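Local structure of protein SCO1, mitochondrial (2B7K) at residues P18-L26 with K118-V126; L150-L161 with K173-A184. The protein is needed for the build-up of cytochrome c oxidase subunits 1 and 2 and is thought to carry copper within mitochondria or insert it into the oxidase. One frame throughout, in Å; residues are numbered along the deposited sequence.

Interaction 1: P18-L26 with K118-V126; sequences PSLGGPFHL and KNACKKYRV
Gly21 CA sits over one face of the Tyr124 ring, toward its rim, and the packing here is close. It stands 3.9 Å from the centroid of the Tyr124 ring, 18° off the ring normal, a CH-pi contact. Glycine suits the place because at this positive phi a CB would be jammed against the carbonyl oxygen of Leu20. The amide of Gly21 also gives a hydrogen bond to Lys123 O at 2.9 Å, coming from above the carbonyl plane. Gly22 carries the chain on in extended form where any CB would crowd Lys123 CG and Pro23 CD.

Beyond the glycines one acceptor takes two donors. Lys123 NZ reaches Pro23 O at 2.8 Å, in the carbonyl plane on a lone pair, its chain bent at chi2 and chi4 to bring the ammonium back past the proline ring. Asn119 ND2, one helical turn earlier, meets Pro23 O at 3.1 Å and 156°, nearly within its own amide plane. CG of Asn119 is turned away from its own main-chain N (chi1 172°), which directs the amide at the loop; ND2 also gives a hydrogen bond to a water that accepts from His25 N. Small Ala120 lets Phe24 CB and Leu26 CD1 come to Ala120 CB, each at 4.2 Å.

The other end is looser. Arg125, the positive-phi C' residue of the Schellman motif closing the helix, lays its extended chain obliquely across Leu20, NE 3.7 Å from Leu20 CD1, and its guanidinium ends on the exposed side near Ser19.

Inward, Tyr124 packs on Ile46 and Phe48 of strand 44-49, while Phe24 lies against Phe34 of strand 33-35, so the N-terminal loop covers the end of helix 114-123 on the thioredoxin-like sheet.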
loop_
_atom_site.group_PDB
_atom_site.type_symbol
_atom_site.label_atom_id
_atom_site.label_comp_id
_atom_site.label_asym_id
_atom_site.label_seq_id
_atom_site.Cartn_x
_atom_site.Cartn_y
_atom_site.Cartn_z
ATOM N N PRO A 18 -5.377 8.535 -13.939
ATOM C CA PRO A 18 -4.328 9.495 -13.587
ATOM C C PRO A 18 -2.956 8.824 -13.538
ATOM O O PRO A 18 -2.823 7.701 -13.053
ATOM C CB PRO A 18 -4.788 10.032 -12.231
ATOM C CG PRO A 18 -5.592 8.902 -11.668
ATOM C CD PRO A 18 -6.377 8.432 -12.863
ATOM N N SER A 19 -1.948 9.517 -14.060
ATOM C CA SER A 19 -0.585 9.002 -14.107
ATOM C C SER A 19 0.075 8.967 -12.730
ATOM O O SER A 19 1.024 9.705 -12.465
ATOM C CB SER A 19 0.255 9.854 -15.065
ATOM O OG SER A 19 1.565 9.331 -15.205
ATOM N N LEU A 20 -0.430 8.096 -11.864
ATOM C CA LEU A 20 0.100 7.953 -10.512
ATOM C C LEU A 20 1.311 7.038 -10.476
ATOM O O LEU A 20 1.491 6.195 -11.353
ATOM C CB LEU A 20 -0.984 7.404 -9.581
ATOM C CG LEU A 20 -1.960 8.421 -8.982
ATOM C CD1 LEU A 20 -2.433 9.397 -10.042
ATOM C CD2 LEU A 20 -3.127 7.678 -8.359
ATOM N N GLY A 21 2.137 7.204 -9.448
ATOM C CA GLY A 21 3.323 6.385 -9.324
ATOM C C GLY A 21 4.526 7.029 -9.982
ATOM O O GLY A 21 4.420 8.069 -10.636
ATOM N N GLY A 22 5.676 6.392 -9.821
ATOM C CA GLY A 22 6.896 6.918 -10.396
ATOM C C GLY A 22 8.049 6.580 -9.479
ATOM O O GLY A 22 7.844 5.955 -8.438
ATOM N N PRO A 23 9.274 6.986 -9.826
ATOM C CA PRO A 23 10.425 6.683 -8.977
ATOM C C PRO A 23 10.356 7.253 -7.565
ATOM O O PRO A 23 9.933 8.390 -7.357
ATOM C CB PRO A 23 11.600 7.252 -9.772
ATOM C CG PRO A 23 10.976 8.380 -10.540
ATOM C CD PRO A 23 9.681 7.771 -11.005
ATOM N N PHE A 24 10.748 6.431 -6.599
ATOM C CA PHE A 24 10.792 6.839 -5.202
ATOM C C PHE A 24 11.864 6.002 -4.531
ATOM O O PHE A 24 12.223 4.932 -5.027
ATOM C CB PHE A 24 9.421 6.684 -4.511
ATOM C CG PHE A 24 8.935 5.267 -4.385
ATOM C CD1 PHE A 24 9.409 4.435 -3.372
ATOM C CD2 PHE A 24 7.958 4.780 -5.248
ATOM C CE1 PHE A 24 8.912 3.142 -3.219
ATOM C CE2 PHE A 24 7.454 3.485 -5.103
ATOM C CZ PHE A 24 7.931 2.666 -4.087
ATOM N N HIS A 25 12.377 6.497 -3.412
ATOM C CA HIS A 25 13.456 5.827 -2.688
ATOM C C HIS A 25 13.157 5.910 -1.196
ATOM O O HIS A 25 13.212 6.988 -0.614
ATOM C CB HIS A 25 14.774 6.548 -2.990
ATOM C CG HIS A 25 15.994 5.800 -2.557
ATOM N ND1 HIS A 25 16.639 4.893 -3.370
ATOM C CD2 HIS A 25 16.690 5.824 -1.395
ATOM C CE1 HIS A 25 17.680 4.392 -2.728
ATOM N NE2 HIS A 25 17.732 4.940 -1.528
ATOM N N LEU A 26 12.838 4.774 -0.580
ATOM C CA LEU A 26 12.518 4.746 0.849
ATOM C C LEU A 26 13.269 3.602 1.513
ATOM O O LEU A 26 14.193 3.040 0.932
ATOM C CB LEU A 26 11.005 4.537 1.041
ATOM C CG LEU A 26 10.088 5.585 0.393
ATOM C CD1 LEU A 26 8.662 5.055 0.298
ATOM C CD2 LEU A 26 10.135 6.877 1.205
ATOM N N LYS A 118 8.186 12.939 1.087
ATOM C CA LYS A 118 7.500 14.004 0.365
ATOM C C LYS A 118 7.416 13.652 -1.119
ATOM O O LYS A 118 6.386 13.859 -1.762
ATOM C CB LYS A 118 8.252 15.330 0.545
ATOM C CG LYS A 118 7.688 16.495 -0.263
ATOM C CD LYS A 118 8.548 17.747 -0.124
ATOM C CE LYS A 118 8.613 18.228 1.319
ATOM N NZ LYS A 118 9.441 19.464 1.465
ATOM N N ASN A 119 8.503 13.117 -1.662
ATOM C CA ASN A 119 8.520 12.737 -3.069
ATOM C C ASN A 119 7.544 11.593 -3.345
ATOM O O ASN A 119 6.790 11.629 -4.317
ATOM C CB ASN A 119 9.924 12.309 -3.496
ATOM C CG ASN A 119 9.947 11.732 -4.896
ATOM O OD1 ASN A 119 9.662 12.427 -5.873
ATOM N ND2 ASN A 119 10.270 10.451 -5.002
ATOM N N ALA A 120 7.563 10.574 -2.495
ATOM C CA ALA A 120 6.668 9.438 -2.689
ATOM C C ALA A 120 5.214 9.905 -2.675
ATOM O O ALA A 120 4.407 9.499 -3.514
ATOM C CB ALA A 120 6.905 8.390 -1.602
ATOM N N CYS A 121 4.881 10.768 -1.724
ATOM C CA CYS A 121 3.525 11.279 -1.625
ATOM C C CYS A 121 3.157 12.082 -2.871
ATOM O O CYS A 121 2.025 12.012 -3.352
ATOM C CB CYS A 121 3.376 12.140 -0.365
ATOM S SG CYS A 121 3.467 11.193 1.180
ATOM N N LYS A 122 4.115 12.836 -3.399
ATOM C CA LYS A 122 3.876 13.637 -4.597
ATOM C C LYS A 122 3.603 12.760 -5.812
ATOM O O LYS A 122 2.705 13.047 -6.605
ATOM C CB LYS A 122 5.080 14.539 -4.881
ATOM C CG LYS A 122 4.977 15.308 -6.192
ATOM C CD LYS A 122 6.201 16.179 -6.425
ATOM C CE LYS A 122 6.308 17.280 -5.379
ATOM N NZ LYS A 122 5.140 18.204 -5.430
ATOM N N LYS A 123 4.380 11.690 -5.954
ATOM C CA LYS A 123 4.221 10.770 -7.071
ATOM C C LYS A 123 2.850 10.102 -7.105
ATOM O O LYS A 123 2.345 9.782 -8.176
ATOM C CB LYS A 123 5.314 9.699 -7.034
ATOM C CG LYS A 123 6.485 9.970 -7.971
ATOM C CD LYS A 123 7.060 11.360 -7.772
ATOM C CE LYS A 123 8.123 11.669 -8.815
ATOM N NZ LYS A 123 9.247 10.698 -8.758
ATOM N N TYR A 124 2.251 9.898 -5.937
ATOM C CA TYR A 124 0.938 9.266 -5.867
ATOM C C TYR A 124 -0.160 10.300 -5.646
ATOM O O TYR A 124 -1.327 9.956 -5.416
ATOM C CB TYR A 124 0.918 8.204 -4.762
ATOM C CG TYR A 124 1.669 6.945 -5.156
ATOM C CD1 TYR A 124 3.065 6.902 -5.143
ATOM C CD2 TYR A 124 0.982 5.821 -5.615
ATOM C CE1 TYR A 124 3.760 5.762 -5.587
ATOM C CE2 TYR A 124 1.663 4.687 -6.062
ATOM C CZ TYR A 124 3.045 4.664 -6.047
ATOM O OH TYR A 124 3.702 3.553 -6.519
ATOM N N ARG A 125 0.231 11.567 -5.728
ATOM C CA ARG A 125 -0.686 12.691 -5.565
ATOM C C ARG A 125 -1.478 12.639 -4.266
ATOM O O ARG A 125 -2.687 12.881 -4.253
ATOM C CB ARG A 125 -1.646 12.760 -6.759
ATOM C CG ARG A 125 -0.948 12.835 -8.114
ATOM C CD ARG A 125 -1.944 13.070 -9.242
ATOM N NE ARG A 125 -1.365 12.850 -10.567
ATOM C CZ ARG A 125 -0.320 13.509 -11.055
ATOM N NH1 ARG A 125 0.127 13.232 -12.273
ATOM N NH2 ARG A 125 0.280 14.442 -10.331
ATOM N N VAL A 126 -0.793 12.328 -3.174
ATOM C CA VAL A 126 -1.439 12.259 -1.870
ATOM C C VAL A 126 -1.206 13.561 -1.112
ATOM O O VAL A 126 -2.145 14.312 -0.847
ATOM C CB VAL A 126 -0.887 11.088 -1.027
ATOM C CG1 VAL A 126 -1.598 11.032 0.325
ATOM C CG2 VAL A 126 -1.069 9.782 -1.774
HETATM O O HOH W 1 5.877 3.975 -7.970
HETATM O O HOH W 2 11.251 9.097 -2.748
#

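Interaction 2: L150-L161 with K173-A184; sequences LMDPEGQFVDAL and KIVEHVKSYVPA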
loop_
_atom_site.group_PDB
_atom_site.type_symbol
_atom_site.label_atom_id
_atom_site.label_comp_id
_atom_site.label_asym_id
_atom_site.label_seq_id
_atom_site.Cartn_x
_atom_site.Cartn_y
_atom_site.Cartn_z
ATOM N N LEU A 150 -3.418 0.003 -6.337
ATOM C CA LEU A 150 -3.018 -1.296 -6.865
ATOM C C LEU A 150 -2.052 -1.090 -8.023
ATOM O O LEU A 150 -2.391 -0.423 -8.999
ATOM C CB LEU A 150 -4.248 -2.069 -7.348
ATOM C CG LEU A 150 -4.000 -3.526 -7.755
ATOM C CD1 LEU A 150 -3.501 -4.320 -6.554
ATOM C CD2 LEU A 150 -5.286 -4.128 -8.290
ATOM N N MET A 151 -0.853 -1.662 -7.912
ATOM C CA MET A 151 0.167 -1.516 -8.952
ATOM C C MET A 151 0.468 -2.885 -9.553
ATOM O O MET A 151 0.646 -3.856 -8.817
ATOM C CB MET A 151 1.450 -0.931 -8.352
ATOM C CG MET A 151 1.234 0.255 -7.409
ATOM S SD MET A 151 0.447 1.694 -8.177
ATOM C CE MET A 151 1.839 2.430 -9.026
ATOM N N ASP A 152 0.530 -2.967 -10.883
ATOM C CA ASP A 152 0.792 -4.248 -11.533
ATOM C C ASP A 152 2.271 -4.645 -11.554
ATOM O O ASP A 152 3.141 -3.872 -11.146
ATOM C CB ASP A 152 0.201 -4.269 -12.957
ATOM C CG ASP A 152 0.920 -3.344 -13.926
ATOM O OD1 ASP A 152 2.099 -3.001 -13.698
ATOM O OD2 ASP A 152 0.297 -2.975 -14.945
ATOM N N PRO A 153 2.574 -5.872 -12.019
ATOM C CA PRO A 153 3.952 -6.375 -12.086
ATOM C C PRO A 153 4.940 -5.519 -12.871
ATOM O O PRO A 153 6.146 -5.743 -12.800
ATOM C CB PRO A 153 3.778 -7.767 -12.689
ATOM C CG PRO A 153 2.465 -8.195 -12.114
ATOM C CD PRO A 153 1.618 -6.953 -12.312
ATOM N N GLU A 154 4.435 -4.549 -13.625
ATOM C CA GLU A 154 5.312 -3.663 -14.384
ATOM C C GLU A 154 5.439 -2.330 -13.654
ATOM O O GLU A 154 6.005 -1.372 -14.177
ATOM C CB GLU A 154 4.768 -3.453 -15.802
ATOM C CG GLU A 154 4.774 -4.727 -16.638
ATOM C CD GLU A 154 4.178 -4.543 -18.020
ATOM O OE1 GLU A 154 4.120 -5.536 -18.775
ATOM O OE2 GLU A 154 3.767 -3.411 -18.355
ATOM N N GLY A 155 4.908 -2.285 -12.435
ATOM C CA GLY A 155 4.975 -1.079 -11.630
ATOM C C GLY A 155 4.019 0.020 -12.048
ATOM O O GLY A 155 4.182 1.174 -11.650
ATOM N N GLN A 156 3.012 -0.338 -12.838
ATOM C CA GLN A 156 2.037 0.634 -13.317
ATOM C C GLN A 156 0.768 0.657 -12.477
ATOM O O GLN A 156 0.308 -0.378 -12.003
ATOM C CB GLN A 156 1.669 0.331 -14.771
ATOM C CG GLN A 156 2.867 0.306 -15.703
ATOM C CD GLN A 156 3.680 1.581 -15.621
ATOM O OE1 GLN A 156 3.184 2.667 -15.922
ATOM N NE2 GLN A 156 4.939 1.455 -15.206
ATOM N N PHE A 157 0.212 1.851 -12.305
ATOM C CA PHE A 157 -1.019 2.030 -11.552
ATOM C C PHE A 157 -2.164 1.458 -12.373
ATOM O O PHE A 157 -2.333 1.807 -13.544
ATOM C CB PHE A 157 -1.270 3.516 -11.306
ATOM C CG PHE A 157 -2.609 3.814 -10.694
ATOM C CD1 PHE A 157 -2.872 3.486 -9.363
ATOM C CD2 PHE A 157 -3.605 4.437 -11.443
ATOM C CE1 PHE A 157 -4.107 3.779 -8.786
ATOM C CE2 PHE A 157 -4.846 4.732 -10.875
ATOM C CZ PHE A 157 -5.095 4.403 -9.543
ATOM N N VAL A 158 -2.951 0.578 -11.772
ATOM C CA VAL A 158 -4.068 -0.001 -12.500
ATOM C C VAL A 158 -5.415 0.324 -11.876
ATOM O O VAL A 158 -6.436 0.292 -12.560
ATOM C CB VAL A 158 -3.929 -1.529 -12.632
ATOM C CG1 VAL A 158 -2.760 -1.861 -13.534
ATOM C CG2 VAL A 158 -3.740 -2.157 -11.271
ATOM N N ASP A 159 -5.426 0.646 -10.584
ATOM C CA ASP A 159 -6.689 0.965 -9.930
ATOM C C ASP A 159 -6.529 1.429 -8.486
ATOM O O ASP A 159 -5.573 1.069 -7.807
ATOM C CB ASP A 159 -7.607 -0.262 -9.980
ATOM C CG ASP A 159 -9.023 0.046 -9.540
ATOM O OD1 ASP A 159 -9.611 1.015 -10.067
ATOM O OD2 ASP A 159 -9.553 -0.687 -8.678
ATOM N N ALA A 160 -7.474 2.244 -8.031
ATOM C CA ALA A 160 -7.469 2.741 -6.664
ATOM C C ALA A 160 -8.752 2.263 -6.010
ATOM O O ALA A 160 -9.830 2.352 -6.599
ATOM C CB ALA A 160 -7.408 4.257 -6.648
ATOM N N LEU A 161 -8.644 1.736 -4.801
ATOM C CA LEU A 161 -9.830 1.260 -4.111
ATOM C C LEU A 161 -10.123 2.188 -2.947
ATOM O O LEU A 161 -9.345 2.277 -1.992
ATOM C CB LEU A 161 -9.634 -0.180 -3.622
ATOM C CG LEU A 161 -9.374 -1.203 -4.736
ATOM C CD1 LEU A 161 -7.886 -1.275 -5.031
ATOM C CD2 LEU A 161 -9.882 -2.572 -4.309
ATOM N N LYS A 173 -12.676 -6.935 -7.112
ATOM C CA LYS A 173 -11.975 -6.027 -8.012
ATOM C C LYS A 173 -10.508 -6.400 -8.188
ATOM O O LYS A 173 -9.970 -6.344 -9.293
ATOM C CB LYS A 173 -12.079 -4.589 -7.490
ATOM C CG LYS A 173 -11.574 -3.533 -8.465
ATOM C CD LYS A 173 -12.455 -3.475 -9.705
ATOM C CE LYS A 173 -12.086 -2.309 -10.605
ATOM N NZ LYS A 173 -12.998 -2.218 -11.780
ATOM N N ILE A 174 -9.850 -6.775 -7.096
ATOM C CA ILE A 174 -8.449 -7.157 -7.174
ATOM C C ILE A 174 -8.296 -8.448 -7.983
ATOM O O ILE A 174 -7.433 -8.541 -8.854
ATOM C CB ILE A 174 -7.863 -7.323 -5.751
ATOM C CG1 ILE A 174 -7.861 -5.957 -5.055
ATOM C CG2 ILE A 174 -6.456 -7.896 -5.816
ATOM C CD1 ILE A 174 -7.476 -5.997 -3.593
ATOM N N VAL A 175 -9.146 -9.432 -7.709
ATOM C CA VAL A 175 -9.092 -10.698 -8.436
ATOM C C VAL A 175 -9.192 -10.451 -9.941
ATOM O O VAL A 175 -8.417 -10.999 -10.722
ATOM C CB VAL A 175 -10.235 -11.637 -7.991
ATOM C CG1 VAL A 175 -10.237 -12.910 -8.845
ATOM C CG2 VAL A 175 -10.063 -11.990 -6.513
ATOM N N GLU A 176 -10.144 -9.614 -10.335
ATOM C CA GLU A 176 -10.360 -9.273 -11.741
ATOM C C GLU A 176 -9.065 -8.793 -12.405
ATOM O O GLU A 176 -8.706 -9.242 -13.497
ATOM C CB GLU A 176 -11.439 -8.188 -11.835
ATOM C CG GLU A 176 -11.838 -7.796 -13.248
ATOM C CD GLU A 176 -12.951 -6.760 -13.270
ATOM O OE1 GLU A 176 -13.382 -6.369 -14.376
ATOM O OE2 GLU A 176 -13.399 -6.335 -12.183
ATOM N N HIS A 177 -8.363 -7.885 -11.736
ATOM C CA HIS A 177 -7.107 -7.342 -12.250
ATOM C C HIS A 177 -5.984 -8.368 -12.329
ATOM O O HIS A 177 -5.255 -8.430 -13.316
ATOM C CB HIS A 177 -6.645 -6.174 -11.377
ATOM C CG HIS A 177 -7.352 -4.888 -11.661
ATOM N ND1 HIS A 177 -7.176 -4.188 -12.836
ATOM C CD2 HIS A 177 -8.247 -4.181 -10.933
ATOM C CE1 HIS A 177 -7.931 -3.105 -12.817
ATOM N NE2 HIS A 177 -8.591 -3.076 -11.674
ATOM N N VAL A 178 -5.833 -9.160 -11.273
ATOM C CA VAL A 178 -4.775 -10.157 -11.228
ATOM C C VAL A 178 -4.955 -11.265 -12.257
ATOM O O VAL A 178 -4.011 -11.613 -12.975
ATOM C CB VAL A 178 -4.680 -10.791 -9.820
ATOM C CG1 VAL A 178 -3.623 -11.881 -9.796
ATOM C CG2 VAL A 178 -4.348 -9.716 -8.802
ATOM N N LYS A 179 -6.163 -11.811 -12.330
ATOM C CA LYS A 179 -6.435 -12.901 -13.261
ATOM C C LYS A 179 -6.466 -12.503 -14.730
ATOM O O LYS A 179 -6.237 -13.344 -15.600
ATOM C CB LYS A 179 -7.746 -13.602 -12.890
ATOM C CG LYS A 179 -7.723 -14.258 -11.518
ATOM C CD LYS A 179 -8.634 -15.484 -11.435
ATOM C CE LYS A 179 -10.098 -15.160 -11.708
ATOM N NZ LYS A 179 -10.365 -14.805 -13.132
ATOM N N SER A 180 -6.738 -11.235 -15.019
ATOM C CA SER A 180 -6.787 -10.796 -16.410
ATOM C C SER A 180 -5.468 -10.177 -16.862
ATOM O O SER A 180 -5.305 -9.827 -18.032
ATOM C CB SER A 180 -7.921 -9.788 -16.611
ATOM O OG SER A 180 -7.637 -8.559 -15.970
ATOM N N TYR A 181 -4.520 -10.049 -15.940
ATOM C CA TYR A 181 -3.227 -9.455 -16.267
ATOM C C TYR A 181 -2.433 -10.234 -17.312
ATOM O O TYR A 181 -2.392 -11.462 -17.294
ATOM C CB TYR A 181 -2.365 -9.318 -15.009
ATOM C CG TYR A 181 -0.949 -8.869 -15.300
ATOM C CD1 TYR A 181 -0.668 -7.542 -15.624
ATOM C CD2 TYR A 181 0.108 -9.782 -15.288
ATOM C CE1 TYR A 181 0.629 -7.135 -15.929
ATOM C CE2 TYR A 181 1.406 -9.384 -15.594
ATOM C CZ TYR A 181 1.658 -8.064 -15.913
ATOM O OH TYR A 181 2.942 -7.672 -16.219
ATOM N N VAL A 182 -1.799 -9.490 -18.212
ATOM C CA VAL A 182 -0.957 -10.047 -19.266
ATOM C C VAL A 182 0.212 -9.077 -19.440
ATOM O O VAL A 182 0.015 -7.869 -19.561
ATOM C CB VAL A 182 -1.711 -10.166 -20.611
ATOM C CG1 VAL A 182 -0.781 -10.728 -21.674
ATOM C CG2 VAL A 182 -2.927 -11.061 -20.455
ATOM N N PRO A 183 1.448 -9.591 -19.440
ATOM C CA PRO A 183 2.626 -8.731 -19.600
ATOM C C PRO A 183 2.683 -8.005 -20.948
ATOM O O PRO A 183 1.981 -8.368 -21.891
ATOM C CB PRO A 183 3.786 -9.703 -19.407
ATOM C CG PRO A 183 3.227 -10.996 -19.923
ATOM C CD PRO A 183 1.840 -11.007 -19.330
ATOM N N ALA A 184 3.522 -6.976 -21.020
ATOM C CA ALA A 184 3.690 -6.182 -22.234
ATOM C C ALA A 184 3.794 -7.059 -23.479
ATOM O O ALA A 184 2.956 -6.882 -24.388
ATOM C CB ALA A 184 4.932 -5.307 -22.112
#
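Leu150 sends CD2 to His177 CB, 3.9 Å away, an apolar branch meeting the root of the imidazole. At the turn that follows, Asp152 OD1 accepts from Glu154 N, an Asx turn within the type I turn from Asp152 to Gly155, and takes a further bond from Gln156 N on the opposite face of its carboxylate plane. Pro153 rides on Tyr181: its CD lies 3.8 Å from the ring centroid, 16° off the normal, while Pro183 N covers the opposite face. An alanine in place of Tyr181 would probably leave Pro153 without its aromatic platform and open a gap beside Phe43, which meets the ring edge-to-face. Glu154, extended beyond CG, takes a hydrogen bond from Ala184 N on OE1 at 2.7 Å, met nearly along its C-O axis.

Strands 148-151 and 157-161 form a hairpin at one edge of the thioredoxin-like sheet, and helix 173-180 runs back antiparallel (171°) to strand 157-161, their axes approaching to 10.0 Å. Val158 and Asp159 both face Leu150, a classic beta bulge; Val158 CG2 lies over one face of the His177 ring, and Asp159 CB sits 3.4 Å from His177 NE2, a buried nitrogen with no partner. Leu161 CD2 finally packs 4.0 Å from Ile174 CG1.

In the fold
This chain is the thioredoxin-like SCO1/SenC domain of a longer membrane protein. From the N terminus, interaction 1 closes a long loop, bringing together the two ends of a 91-residue span before the unmodelled 127-140. Interaction 2 closes only after it, across 11 residues, so the two follow in series and neither nests nor crosses. Interaction 1 ties the N-terminal loop and strand 25-28 to the end of helix 114-123; interaction 2 fastens the last helix and the C-terminal tail to the closing hairpin at the sheet's edge. Their centres lie about 18 Å apart, yet they touch: Met151 CE lies 3.3 Å from Tyr124 OH, and Phe157 packs against Pro18 and Leu20.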